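Local coordinates for protein serine protease inhibitor (Thermoanaerobacter tengcongensis, PDB 2PEF) that belongs to the serpin family and probably inhibits serine proteases, the molecule being captured here in its latent state, at residues N30-P35 with F266-T271; I91-W96 with L160-A165; H180-T185 with V194-S199; A261-F266 with I316-L321. All blocks are in the same frame, centred on the assembly; numbering follows the deposited sequence.

Interaction 1 of 4, residues N30-P35 with F266-T271; sequences NSLISP and FKYEYT
The nearest CA atoms are those of L32 and Y270, 6.0 Å apart, and N30-P35 runs across the inner side of strand 266-271 without pairing with it. The strand reaches over with two tyrosines. Y268 lays one ring face under N30: CB stands almost on the ring normal, 3.5 Å from the centroid, and the amide is turned nearly upright on the ring (79°), with ND2 above the CD2 side. OD1 of N30 looks away, taking the backbone N-H groups of L370 and S371. The Y268 hydroxyl goes on to donate to S31 O, 2.7 Å from OH, arriving above the carbonyl plane, while L32 CB packs against CE1. This is the serpin body where the short strand 32-33, paired with strand 362-372 of sheet B, packs behind the edge strand of sheet A. Y270, whose CG points opposite the backbone N (chi1 -168°), swings its ring beneath S31, whose CA sits over the ring centre, 3.7 Å from the centroid. Its hydroxyl bonds to S24 O, and S31 OG pairs with D26 N, so both polar ends are satisfied. A water donates to N30 O and to E269 O, each oxygen 2.7 Å from it.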
loop_
_atom_site.group_PDB
_atom_site.type_symbol
_atom_site.label_atom_id
_atom_site.label_comp_id
_atom_site.label_asym_id
_atom_site.label_seq_id
_atom_site.Cartn_x
_atom_site.Cartn_y
_atom_site.Cartn_z
ATOM N N ASN A 30 -6.292 -13.700 2.543
ATOM C CA ASN A 30 -6.477 -12.503 1.727
ATOM C C ASN A 30 -5.276 -11.581 1.862
ATOM O O ASN A 30 -4.802 -11.325 2.971
ATOM C CB ASN A 30 -7.722 -11.732 2.156
ATOM C CG ASN A 30 -9.004 -12.518 1.980
ATOM O OD1 ASN A 30 -9.011 -13.646 1.484
ATOM N ND2 ASN A 30 -10.111 -11.912 2.389
ATOM N N SER A 31 -4.794 -11.080 0.732
ATOM C CA SER A 31 -3.675 -10.152 0.728
ATOM C C SER A 31 -4.148 -8.726 0.464
ATOM O O SER A 31 -5.183 -8.510 -0.177
ATOM C CB SER A 31 -2.651 -10.577 -0.326
ATOM O OG SER A 31 -2.234 -11.911 -0.098
ATOM N N LEU A 32 -3.397 -7.757 0.978
ATOM C CA LEU A 32 -3.672 -6.346 0.710
ATOM C C LEU A 32 -2.415 -5.538 0.924
ATOM O O LEU A 32 -1.819 -5.586 1.997
ATOM C CB LEU A 32 -4.768 -5.807 1.625
ATOM C CG LEU A 32 -5.116 -4.320 1.481
ATOM C CD1 LEU A 32 -5.809 -4.014 0.148
ATOM C CD2 LEU A 32 -5.979 -3.870 2.637
ATOM N N ILE A 33 -2.008 -4.800 -0.100
ATOM C CA ILE A 33 -0.884 -3.886 0.056
ATOM C C ILE A 33 -1.239 -2.508 -0.478
ATOM O O ILE A 33 -2.120 -2.368 -1.332
ATOM C CB ILE A 33 0.429 -4.407 -0.596
ATOM C CG1 ILE A 33 0.331 -4.431 -2.123
ATOM C CG2 ILE A 33 0.829 -5.780 -0.019
ATOM C CD1 ILE A 33 1.680 -4.320 -2.808
ATOM N N SER A 34 -0.573 -1.496 0.068
ATOM C CA SER A 34 -0.590 -0.159 -0.503
ATOM C C SER A 34 0.779 0.148 -1.079
ATOM O O SER A 34 1.723 0.426 -0.327
ATOM C CB SER A 34 -0.952 0.892 0.542
ATOM O OG SER A 34 -0.819 2.191 0.008
ATOM N N PRO A 35 0.903 0.084 -2.414
ATOM C CA PRO A 35 2.168 0.426 -3.055
ATOM C C PRO A 35 2.583 1.861 -2.741
ATOM O O PRO A 35 3.769 2.122 -2.555
ATOM C CB PRO A 35 1.863 0.250 -4.543
ATOM C CG PRO A 35 0.717 -0.697 -4.587
ATOM C CD PRO A 35 -0.110 -0.345 -3.398
ATOM N N PHE A 266 -16.759 -7.089 2.595
ATOM C CA PHE A 266 -15.593 -7.775 3.162
ATOM C C PHE A 266 -14.726 -6.869 4.016
ATOM O O PHE A 266 -14.684 -5.656 3.810
ATOM C CB PHE A 266 -14.776 -8.522 2.090
ATOM C CG PHE A 266 -14.080 -7.631 1.094
ATOM C CD1 PHE A 266 -12.789 -7.174 1.337
ATOM C CD2 PHE A 266 -14.703 -7.272 -0.098
ATOM C CE1 PHE A 266 -12.129 -6.358 0.420
ATOM C CE2 PHE A 266 -14.046 -6.452 -1.026
ATOM C CZ PHE A 266 -12.757 -6.000 -0.765
ATOM N N LYS A 267 -14.046 -7.485 4.977
ATOM C CA LYS A 267 -13.201 -6.782 5.924
ATOM C C LYS A 267 -12.101 -7.724 6.372
ATOM O O LYS A 267 -12.373 -8.858 6.774
ATOM C CB LYS A 267 -14.026 -6.324 7.132
ATOM C CG LYS A 267 -13.262 -5.480 8.135
ATOM C CD LYS A 267 -14.115 -5.156 9.350
ATOM N NZ LYS A 267 -15.237 -1.277 9.361
ATOM N N TYR A 268 -10.863 -7.252 6.295
ATOM C CA TYR A 268 -9.716 -8.009 6.774
ATOM C C TYR A 268 -8.476 -7.138 6.953
ATOM O O TYR A 268 -8.423 -5.986 6.494
ATOM C CB TYR A 268 -9.407 -9.207 5.861
ATOM C CG TYR A 268 -8.933 -8.839 4.471
ATOM C CD1 TYR A 268 -7.578 -8.648 4.200
ATOM C CD2 TYR A 268 -9.843 -8.692 3.425
ATOM C CE1 TYR A 268 -7.143 -8.310 2.918
ATOM C CE2 TYR A 268 -9.422 -8.362 2.144
ATOM C CZ TYR A 268 -8.075 -8.171 1.898
ATOM O OH TYR A 268 -7.669 -7.840 0.629
ATOM N N GLU A 269 -7.496 -7.715 7.639
ATOM C CA GLU A 269 -6.197 -7.104 7.880
ATOM C C GLU A 269 -5.117 -7.979 7.255
ATOM O O GLU A 269 -5.330 -9.177 7.041
ATOM C CB GLU A 269 -5.949 -6.974 9.382
ATOM C CG GLU A 269 -6.984 -6.136 10.123
ATOM C CD GLU A 269 -6.835 -6.206 11.636
ATOM O OE1 GLU A 269 -6.425 -7.268 12.159
ATOM O OE2 GLU A 269 -7.136 -5.196 12.308
ATOM N N TYR A 270 -3.963 -7.378 6.968
ATOM C CA TYR A 270 -2.828 -8.097 6.388
ATOM C C TYR A 270 -1.516 -7.504 6.868
ATOM O O TYR A 270 -1.366 -6.285 6.963
ATOM C CB TYR A 270 -2.893 -8.055 4.857
ATOM C CG TYR A 270 -1.953 -9.001 4.127
ATOM C CD1 TYR A 270 -2.044 -10.384 4.295
ATOM C CD2 TYR A 270 -1.004 -8.510 3.229
ATOM C CE1 TYR A 270 -1.201 -11.250 3.606
ATOM C CE2 TYR A 270 -0.155 -9.371 2.533
ATOM C CZ TYR A 270 -0.259 -10.737 2.730
ATOM O OH TYR A 270 0.575 -11.592 2.045
ATOM N N THR A 271 -0.571 -8.389 7.173
ATOM C CA THR A 271 0.759 -7.979 7.586
ATOM C C THR A 271 1.803 -8.776 6.806
ATOM O O THR A 271 1.727 -9.996 6.724
ATOM C CB THR A 271 0.941 -8.141 9.113
ATOM O OG1 THR A 271 -0.048 -7.348 9.786
ATOM C CG2 THR A 271 2.326 -7.685 9.554
HETATM O O HOH W 1 -5.201 -11.506 5.656
#

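Interaction 2 of 4, residues I91-W96 with L160-A165; sequences IANSIW and LINAVA
I161 has the largest share of this contact, facing S94 and W96 of the antiparallel neighbour. Its backbone makes a two-way exchange with S94: S94 N gives to I161 O, and I161 N gives to S94 O, both at 2.9 Å. CG1 lies anti to the carbonyl carbon (chi1 -54°), which carries CD1 out to the indole, 3.6 Å from W96 NE1. The same NE1 donates to S94 OG at 2.9 Å, a bent bond (138°) that ties the indole back to its own strand, while F121 stacks on the ring.

L160 comes next, on the opposite face. It lies alongside I95, pointing the same way, with CD2 3.7 Å from I95 CD1, and T45 of helix 35-46 packs against it. These are neighbouring strands of serpin sheet A, which helix 35-46 backs on this face and helix 127-140 crosses on the other, where W136 touches A92 and S94. Beyond I161 lies strand 322-331, the inserted reactive-centre loop expected of a latent serpin.

I91 splits its branches: CG1 rests beside V164 CG2, while CG2 meets the amide of N162, 3.5 Å from ND2. That ND2 donates to N93 OD1 at 2.8 Å, nearly straight (171°); the oxygen lies in the amide plane of N162, but the nitrogen stands above the carbonyl plane of N93. N162 OD1 is bonded to S37 OG and N93 ND2 to Y116 O, so both buried amides are satisfied at either end, in the region known in serpins as the shutter.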
loop_
_atom_site.group_PDB
_atom_site.type_symbol
_atom_site.label_atom_id
_atom_site.label_comp_id
_atom_site.label_asym_id
_atom_site.label_seq_id
_atom_site.Cartn_x
_atom_site.Cartn_y
_atom_site.Cartn_z
ATOM N N ILE A 91 -2.263 11.251 3.897
ATOM C CA ILE A 91 -0.956 10.603 3.974
ATOM C C ILE A 91 -0.141 11.247 5.094
ATOM O O ILE A 91 -0.161 12.465 5.262
ATOM C CB ILE A 91 -0.190 10.715 2.627
ATOM C CG1 ILE A 91 -0.973 10.017 1.509
ATOM C CG2 ILE A 91 1.224 10.138 2.747
ATOM C CD1 ILE A 91 -0.549 10.402 0.101
ATOM N N ALA A 92 0.569 10.420 5.859
ATOM C CA ALA A 92 1.378 10.911 6.967
ATOM C C ALA A 92 2.720 10.208 6.998
ATOM O O ALA A 92 2.808 8.989 6.829
ATOM C CB ALA A 92 0.651 10.733 8.289
ATOM N N ASN A 93 3.765 10.998 7.198
ATOM C CA ASN A 93 5.115 10.475 7.278
ATOM C C ASN A 93 5.758 10.919 8.576
ATOM O O ASN A 93 5.506 12.029 9.046
ATOM C CB ASN A 93 5.937 10.956 6.088
ATOM C CG ASN A 93 5.406 10.427 4.772
ATOM O OD1 ASN A 93 5.340 9.217 4.563
ATOM N ND2 ASN A 93 5.002 11.329 3.891
ATOM N N SER A 94 6.574 10.046 9.158
ATOM C CA SER A 94 7.334 10.401 10.347
ATOM C C SER A 94 8.684 9.706 10.417
ATOM O O SER A 94 8.884 8.640 9.831
ATOM C CB SER A 94 6.524 10.135 11.625
ATOM O OG SER A 94 6.185 8.771 11.746
ATOM N N ILE A 95 9.609 10.350 11.122
ATOM C CA ILE A 95 10.900 9.774 11.465
ATOM C C ILE A 95 10.979 9.826 12.982
ATOM O O ILE A 95 10.550 10.806 13.603
ATOM C CB ILE A 95 12.091 10.593 10.873
ATOM C CG1 ILE A 95 11.817 11.033 9.424
ATOM C CG2 ILE A 95 13.420 9.830 11.022
ATOM C CD1 ILE A 95 11.725 9.914 8.394
ATOM N N TRP A 96 11.497 8.751 13.568
ATOM C CA TRP A 96 11.713 8.660 15.005
ATOM C C TRP A 96 13.167 8.263 15.199
ATOM O O TRP A 96 13.610 7.249 14.661
ATOM C CB TRP A 96 10.800 7.589 15.618
ATOM C CG TRP A 96 9.333 7.791 15.344
ATOM C CD1 TRP A 96 8.681 7.582 14.162
ATOM C CD2 TRP A 96 8.340 8.221 16.279
ATOM N NE1 TRP A 96 7.343 7.871 14.297
ATOM C CE2 TRP A 96 7.104 8.261 15.590
ATOM C CE3 TRP A 96 8.371 8.572 17.636
ATOM C CZ2 TRP A 96 5.913 8.644 16.210
ATOM C CZ3 TRP A 96 7.184 8.956 18.253
ATOM C CH2 TRP A 96 5.972 8.986 17.538
ATOM N N LEU A 160 11.541 4.915 10.299
ATOM C CA LEU A 160 10.836 5.729 9.318
ATOM C C LEU A 160 9.487 5.064 9.089
ATOM O O LEU A 160 9.411 3.850 8.900
ATOM C CB LEU A 160 11.625 5.830 8.007
ATOM C CG LEU A 160 13.061 6.366 8.098
ATOM C CD1 LEU A 160 14.069 5.241 8.379
ATOM C CD2 LEU A 160 13.445 7.098 6.825
ATOM N N ILE A 161 8.423 5.857 9.129
ATOM C CA ILE A 161 7.068 5.316 9.056
ATOM C C ILE A 161 6.203 6.149 8.127
ATOM O O ILE A 161 6.197 7.379 8.208
ATOM C CB ILE A 161 6.385 5.238 10.457
ATOM C CG1 ILE A 161 7.253 4.452 11.449
ATOM C CG2 ILE A 161 4.995 4.597 10.341
ATOM C CD1 ILE A 161 6.821 4.565 12.897
ATOM N N ASN A 162 5.481 5.469 7.241
ATOM C CA ASN A 162 4.410 6.103 6.486
ATOM C C ASN A 162 3.052 5.517 6.855
ATOM O O ASN A 162 2.945 4.327 7.136
ATOM C CB ASN A 162 4.643 5.939 4.987
ATOM C CG ASN A 162 3.413 6.279 4.173
ATOM O OD1 ASN A 162 2.559 5.426 3.946
ATOM N ND2 ASN A 162 3.305 7.534 3.749
ATOM N N ALA A 163 2.026 6.364 6.841
ATOM C CA ALA A 163 0.639 5.926 6.961
ATOM C C ALA A 163 -0.228 6.524 5.858
ATOM O O ALA A 163 -0.065 7.687 5.485
ATOM C CB ALA A 163 0.075 6.274 8.333
ATOM N N VAL A 164 -1.133 5.703 5.329
ATOM C CA VAL A 164 -2.124 6.131 4.343
ATOM C C VAL A 164 -3.508 5.770 4.874
ATOM O O VAL A 164 -3.715 4.647 5.347
ATOM C CB VAL A 164 -1.884 5.453 2.965
ATOM C CG1 VAL A 164 -3.047 5.725 2.000
ATOM C CG2 VAL A 164 -0.589 5.926 2.357
ATOM N N ALA A 165 -4.446 6.722 4.819
ATOM C CA ALA A 165 -5.826 6.473 5.243
ATOM C C ALA A 165 -6.804 6.852 4.134
ATOM O O ALA A 165 -6.802 7.988 3.670
ATOM C CB ALA A 165 -6.141 7.246 6.518
#

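Interaction 3 of 4, residues H180-T185 with V194-S199; sequences HEDIFT and VEFMNS
The β-hairpin formed by strands 179-185 and 191-201, part of serpin sheet C, pairs H180 with F196 and D182 with V194 as antiparallel hydrogen-bonded pairs, E181 facing E195 between them. H180 N donates to F196 O at 3.0 Å, and F196 N answers to H180 O. With CG between the backbone N and the carbonyl carbon (chi1 47°), the H180 imidazole folds over the neighbouring strand, one face over F196 O and CE1 3.6 Å from F196 CB. Its two nitrogens work at the ring edge: ND1 donates to D182 OD1 at 2.6 Å, on the syn side of the carboxylate, and NE2 to N198 OD1 at 3.0 Å, from above the amide's carbonyl plane. Farther along the face F184 and F196 meet rim to rim, CE1 to CE1 3.4 Å, planes only 11° apart. On the other face E181 CG touches E195 CG; E195 OE1 is salt-bridged to K265. With an alanine here in place of H180, D182 and N198 would probably lose the ring that joins them across the strands, leaving the carboxylate freer to turn. The short bond from ND1 would favour a positively charged imidazole, though N198's amide, side-on to NE2, leaves the question open.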
loop_
_atom_site.group_PDB
_atom_site.type_symbol
_atom_site.label_atom_id
_atom_site.label_comp_id
_atom_site.label_asym_id
_atom_site.label_seq_id
_atom_site.Cartn_x
_atom_site.Cartn_y
_atom_site.Cartn_z
ATOM N N HIS A 180 -28.163 -8.520 -0.382
ATOM C CA HIS A 180 -28.820 -9.784 -0.051
ATOM C C HIS A 180 -27.892 -10.719 0.717
ATOM O O HIS A 180 -26.678 -10.735 0.482
ATOM C CB HIS A 180 -29.339 -10.463 -1.320
ATOM C CG HIS A 180 -28.341 -10.500 -2.437
ATOM N ND1 HIS A 180 -27.634 -11.635 -2.768
ATOM C CD2 HIS A 180 -27.924 -9.534 -3.290
ATOM C CE1 HIS A 180 -26.831 -11.371 -3.784
ATOM N NE2 HIS A 180 -26.984 -10.102 -4.117
ATOM N N GLU A 181 -28.479 -11.486 1.635
ATOM C CA GLU A 181 -27.751 -12.479 2.413
ATOM C C GLU A 181 -27.684 -13.789 1.643
ATOM O O GLU A 181 -28.712 -14.389 1.319
ATOM C CB GLU A 181 -28.413 -12.707 3.778
ATOM C CG GLU A 181 -28.300 -11.533 4.744
ATOM C CD GLU A 181 -28.866 -11.848 6.118
ATOM O OE1 GLU A 181 -30.098 -12.037 6.237
ATOM O OE2 GLU A 181 -28.077 -11.899 7.087
ATOM N N ASP A 182 -26.463 -14.226 1.355
ATOM C CA ASP A 182 -26.238 -15.446 0.598
ATOM C C ASP A 182 -25.686 -16.541 1.505
ATOM O O ASP A 182 -24.983 -16.254 2.476
ATOM C CB ASP A 182 -25.297 -15.168 -0.576
ATOM C CG ASP A 182 -25.930 -14.277 -1.642
ATOM O OD1 ASP A 182 -27.109 -13.891 -1.491
ATOM O OD2 ASP A 182 -25.245 -13.961 -2.638
ATOM N N ILE A 183 -26.024 -17.788 1.194
ATOM C CA ILE A 183 -25.672 -18.921 2.045
ATOM C C ILE A 183 -24.383 -19.591 1.570
ATOM O O ILE A 183 -24.266 -19.994 0.409
ATOM C CB ILE A 183 -26.820 -19.966 2.135
ATOM C CG1 ILE A 183 -28.159 -19.279 2.445
ATOM C CG2 ILE A 183 -26.494 -21.030 3.185
ATOM C CD1 ILE A 183 -29.390 -20.135 2.152
ATOM N N PHE A 184 -23.424 -19.696 2.485
ATOM C CA PHE A 184 -22.138 -20.332 2.221
ATOM C C PHE A 184 -21.831 -21.359 3.300
ATOM O O PHE A 184 -22.266 -21.216 4.444
ATOM C CB PHE A 184 -21.023 -19.286 2.211
ATOM C CG PHE A 184 -20.939 -18.486 0.943
ATOM C CD1 PHE A 184 -21.762 -17.386 0.742
ATOM C CD2 PHE A 184 -20.017 -18.823 -0.044
ATOM C CE1 PHE A 184 -21.681 -16.640 -0.429
ATOM C CE2 PHE A 184 -19.925 -18.080 -1.216
ATOM C CZ PHE A 184 -20.760 -16.987 -1.409
ATOM N N THR A 185 -21.084 -22.394 2.928
ATOM C CA THR A 185 -20.553 -23.344 3.898
ATOM C C THR A 185 -19.102 -22.979 4.204
ATOM O O THR A 185 -18.301 -22.759 3.289
ATOM C CB THR A 185 -20.628 -24.790 3.383
ATOM N N VAL A 194 -23.426 -14.462 4.187
ATOM C CA VAL A 194 -22.574 -13.369 3.730
ATOM C C VAL A 194 -23.406 -12.433 2.860
ATOM O O VAL A 194 -24.139 -12.882 1.977
ATOM C CB VAL A 194 -21.358 -13.885 2.918
ATOM C CG1 VAL A 194 -20.512 -12.720 2.423
ATOM C CG2 VAL A 194 -20.510 -14.847 3.750
ATOM N N GLU A 195 -23.286 -11.133 3.106
ATOM C CA GLU A 195 -24.032 -10.153 2.337
ATOM C C GLU A 195 -23.296 -9.787 1.054
ATOM O O GLU A 195 -22.108 -9.455 1.076
ATOM C CB GLU A 195 -24.330 -8.912 3.178
ATOM C CG GLU A 195 -25.498 -9.100 4.140
ATOM C CD GLU A 195 -25.939 -7.804 4.803
ATOM O OE1 GLU A 195 -25.101 -7.142 5.453
ATOM O OE2 GLU A 195 -27.133 -7.451 4.683
ATOM N N PHE A 196 -24.019 -9.877 -0.059
ATOM C CA PHE A 196 -23.507 -9.501 -1.366
ATOM C C PHE A 196 -24.268 -8.291 -1.885
ATOM O O PHE A 196 -25.461 -8.136 -1.631
ATOM C CB PHE A 196 -23.611 -10.670 -2.342
ATOM C CG PHE A 196 -22.444 -11.612 -2.282
ATOM C CD1 PHE A 196 -22.302 -12.502 -1.221
ATOM C CD2 PHE A 196 -21.487 -11.608 -3.287
ATOM C CE1 PHE A 196 -21.216 -13.379 -1.166
ATOM C CE2 PHE A 196 -20.392 -12.485 -3.243
ATOM C CZ PHE A 196 -20.262 -13.371 -2.180
ATOM N N MET A 197 -23.561 -7.427 -2.597
ATOM C CA MET A 197 -24.104 -6.128 -2.967
ATOM C C MET A 197 -24.200 -5.997 -4.486
ATOM O O MET A 197 -23.190 -6.080 -5.192
ATOM C CB MET A 197 -23.248 -5.008 -2.369
ATOM C CG MET A 197 -22.940 -5.164 -0.874
ATOM S SD MET A 197 -22.075 -3.756 -0.146
ATOM C CE MET A 197 -20.482 -3.834 -0.965
ATOM N N ASN A 198 -25.426 -5.800 -4.966
ATOM C CA ASN A 198 -25.731 -5.723 -6.394
ATOM C C ASN A 198 -25.750 -4.292 -6.893
ATOM O O ASN A 198 -26.331 -3.410 -6.252
ATOM C CB ASN A 198 -27.107 -6.330 -6.679
ATOM C CG ASN A 198 -27.152 -7.830 -6.475
ATOM O OD1 ASN A 198 -26.128 -8.511 -6.480
ATOM N ND2 ASN A 198 -28.362 -8.358 -6.309
ATOM N N SER A 199 -25.133 -4.076 -8.051
ATOM C CA SER A 199 -25.147 -2.772 -8.701
ATOM C C SER A 199 -25.113 -2.890 -10.218
ATOM O O SER A 199 -24.816 -3.954 -10.772
ATOM C CB SER A 199 -23.957 -1.932 -8.233
ATOM O OG SER A 199 -22.739 -2.562 -8.587
#

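Interaction 4 of 4, residues A261-F266 with I316-L321; sequences ASLPKF and ISVDEL
F266 and V318 form an antiparallel hydrogen-bonded pair whose two bonds differ in quality. V318 N gives to F266 O at 2.8 Å, almost straight (176°), whereas F266 N reaches V318 O at 3.1 Å along a bent path (142°), though in the carbonyl plane and on a lone pair. Beside it the extended side chain of K265 runs out to the turn, where NZ forms a salt bridge with E320 OE1 at 3.0 Å, coming from above the carboxylate plane. The ammonium has a second acid, E195 of the next strand, so it joins two strands to the turn. A methionine in place of K265 would probably leave E320 and E195 without their shared cation. D319 finds its partners beyond the contact: O accepts from W170 NE1, and OD1 takes G322 N and, weakly, L321 N.

Underneath, the packing is apolar. V318 CG2 lies over one face of the F266 ring, 3.5 Å from CZ; I316 CG2 touches CE1 at 3.8 Å; and L263 CD2 meets V318 CG1, also at 3.8 Å. This is the top of serpin sheet A, the breach, where strand 310-318 turns at D319-L321 into strand 322-331, the reactive-centre loop inserted in the latent form.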
loop_
_atom_site.group_PDB
_atom_site.type_symbol
_atom_site.label_atom_id
_atom_site.label_comp_id
_atom_site.label_asym_id
_atom_site.label_seq_id
_atom_site.Cartn_x
_atom_site.Cartn_y
_atom_site.Cartn_z
ATOM N N ALA A 261 -23.235 -6.109 -11.637
ATOM C CA ALA A 261 -22.107 -6.396 -10.748
ATOM C C ALA A 261 -22.558 -6.875 -9.377
ATOM O O ALA A 261 -23.606 -6.468 -8.877
ATOM C CB ALA A 261 -21.223 -5.166 -10.606
ATOM N N SER A 262 -21.754 -7.752 -8.786
ATOM C CA SER A 262 -21.996 -8.251 -7.442
ATOM C C SER A 262 -20.689 -8.240 -6.659
ATOM O O SER A 262 -19.684 -8.799 -7.103
ATOM C CB SER A 262 -22.599 -9.655 -7.489
ATOM O OG SER A 262 -22.608 -10.256 -6.206
ATOM N N LEU A 263 -20.726 -7.598 -5.495
ATOM C CA LEU A 263 -19.554 -7.452 -4.647
ATOM C C LEU A 263 -19.902 -7.845 -3.215
ATOM O O LEU A 263 -20.858 -7.328 -2.641
ATOM C CB LEU A 263 -19.052 -6.004 -4.686
ATOM C CG LEU A 263 -17.765 -5.647 -3.939
ATOM C CD1 LEU A 263 -16.560 -6.344 -4.569
ATOM C CD2 LEU A 263 -17.568 -4.138 -3.934
ATOM N N PRO A 264 -19.132 -8.782 -2.626
ATOM C CA PRO A 264 -19.451 -9.079 -1.231
ATOM C C PRO A 264 -18.975 -7.959 -0.320
ATOM O O PRO A 264 -17.990 -7.286 -0.629
ATOM C CB PRO A 264 -18.620 -10.332 -0.940
ATOM C CG PRO A 264 -17.449 -10.225 -1.876
ATOM C CD PRO A 264 -18.004 -9.595 -3.124
ATOM N N LYS A 265 -19.661 -7.763 0.800
ATOM C CA LYS A 265 -19.085 -6.975 1.880
ATOM C C LYS A 265 -17.885 -7.764 2.391
ATOM O O LYS A 265 -17.969 -8.986 2.578
ATOM C CB LYS A 265 -20.095 -6.763 3.000
ATOM C CG LYS A 265 -21.295 -5.932 2.594
ATOM C CD LYS A 265 -22.114 -5.506 3.804
ATOM C CE LYS A 265 -23.413 -4.844 3.375
ATOM N NZ LYS A 265 -24.298 -4.545 4.539
ATOM N N PHE A 266 -16.759 -7.089 2.595
ATOM C CA PHE A 266 -15.593 -7.775 3.162
ATOM C C PHE A 266 -14.726 -6.869 4.016
ATOM O O PHE A 266 -14.684 -5.656 3.810
ATOM C CB PHE A 266 -14.776 -8.522 2.090
ATOM C CG PHE A 266 -14.080 -7.631 1.094
ATOM C CD1 PHE A 266 -12.789 -7.174 1.337
ATOM C CD2 PHE A 266 -14.703 -7.272 -0.098
ATOM C CE1 PHE A 266 -12.129 -6.358 0.420
ATOM C CE2 PHE A 266 -14.046 -6.452 -1.026
ATOM C CZ PHE A 266 -12.757 -6.000 -0.765
ATOM N N ILE A 316 -8.730 -3.174 5.318
ATOM C CA ILE A 316 -9.790 -2.736 4.411
ATOM C C ILE A 316 -11.159 -3.171 4.925
ATOM O O ILE A 316 -11.304 -4.250 5.512
ATOM C CB ILE A 316 -9.585 -3.251 2.954
ATOM C CG1 ILE A 316 -10.608 -2.606 2.006
ATOM C CG2 ILE A 316 -9.643 -4.790 2.898
ATOM C CD1 ILE A 316 -10.198 -2.591 0.555
ATOM N N SER A 317 -12.157 -2.321 4.705
ATOM C CA SER A 317 -13.540 -2.688 4.942
ATOM C C SER A 317 -14.370 -2.130 3.792
ATOM O O SER A 317 -14.377 -0.924 3.555
ATOM C CB SER A 317 -14.039 -2.153 6.286
ATOM O OG SER A 317 -15.357 -2.603 6.560
ATOM N N VAL A 318 -15.040 -3.024 3.075
ATOM C CA VAL A 318 -15.936 -2.665 1.977
ATOM C C VAL A 318 -17.369 -2.973 2.405
ATOM O O VAL A 318 -17.674 -4.094 2.803
ATOM C CB VAL A 318 -15.585 -3.448 0.689
ATOM C CG1 VAL A 318 -16.671 -3.297 -0.372
ATOM C CG2 VAL A 318 -14.234 -2.995 0.136
ATOM N N ASP A 319 -18.244 -1.974 2.332
ATOM C CA ASP A 319 -19.642 -2.175 2.694
ATOM C C ASP A 319 -20.602 -1.419 1.779
ATOM O O ASP A 319 -20.223 -0.997 0.681
ATOM C CB ASP A 319 -19.891 -1.832 4.176
ATOM C CG ASP A 319 -19.613 -0.366 4.511
ATOM O OD1 ASP A 319 -19.511 0.490 3.598
ATOM O OD2 ASP A 319 -19.495 -0.071 5.714
ATOM N N GLU A 320 -21.845 -1.262 2.238
ATOM C CA GLU A 320 -22.915 -0.673 1.435
ATOM C C GLU A 320 -22.708 0.826 1.189
ATOM O O GLU A 320 -23.149 1.360 0.172
ATOM C CB GLU A 320 -24.292 -0.964 2.070
ATOM C CG GLU A 320 -24.616 -0.209 3.374
ATOM C CD GLU A 320 -23.811 -0.662 4.594
ATOM O OE1 GLU A 320 -23.213 -1.764 4.587
ATOM O OE2 GLU A 320 -23.783 0.102 5.581
ATOM N N LEU A 321 -22.010 1.482 2.113
ATOM C CA LEU A 321 -21.736 2.916 2.026
ATOM C C LEU A 321 -20.495 3.248 1.198
ATOM O O LEU A 321 -20.470 4.263 0.501
ATOM C CB LEU A 321 -21.623 3.524 3.433
ATOM C CG LEU A 321 -21.354 5.022 3.629
ATOM C CD1 LEU A 321 -22.525 5.872 3.170
ATOM C CD2 LEU A 321 -21.033 5.314 5.093
#

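How the interactions relate
From the N terminus, N30-P35 comes first and waits more than 230 residues for its partner, so interaction 1 closes the longest loop. Two contacts fall wholly inside that span: interaction 2, joining neighbouring strands of sheet A, and after it interaction 3, the local hairpin of sheet C. Interaction 4 opens just before interaction 1 closes and ends beyond it, so these two cross, sharing F266. Strand 255-273 therefore serves both, and its earlier half also pairs with strand 191-201, where M197 N meets L263 O at 2.7 Å. Interactions 1, 3 and 4 thus form a continuous run from sheet C into sheets A and B; interaction 2 touches none, its nearest atoms about 4 Å from interaction 1.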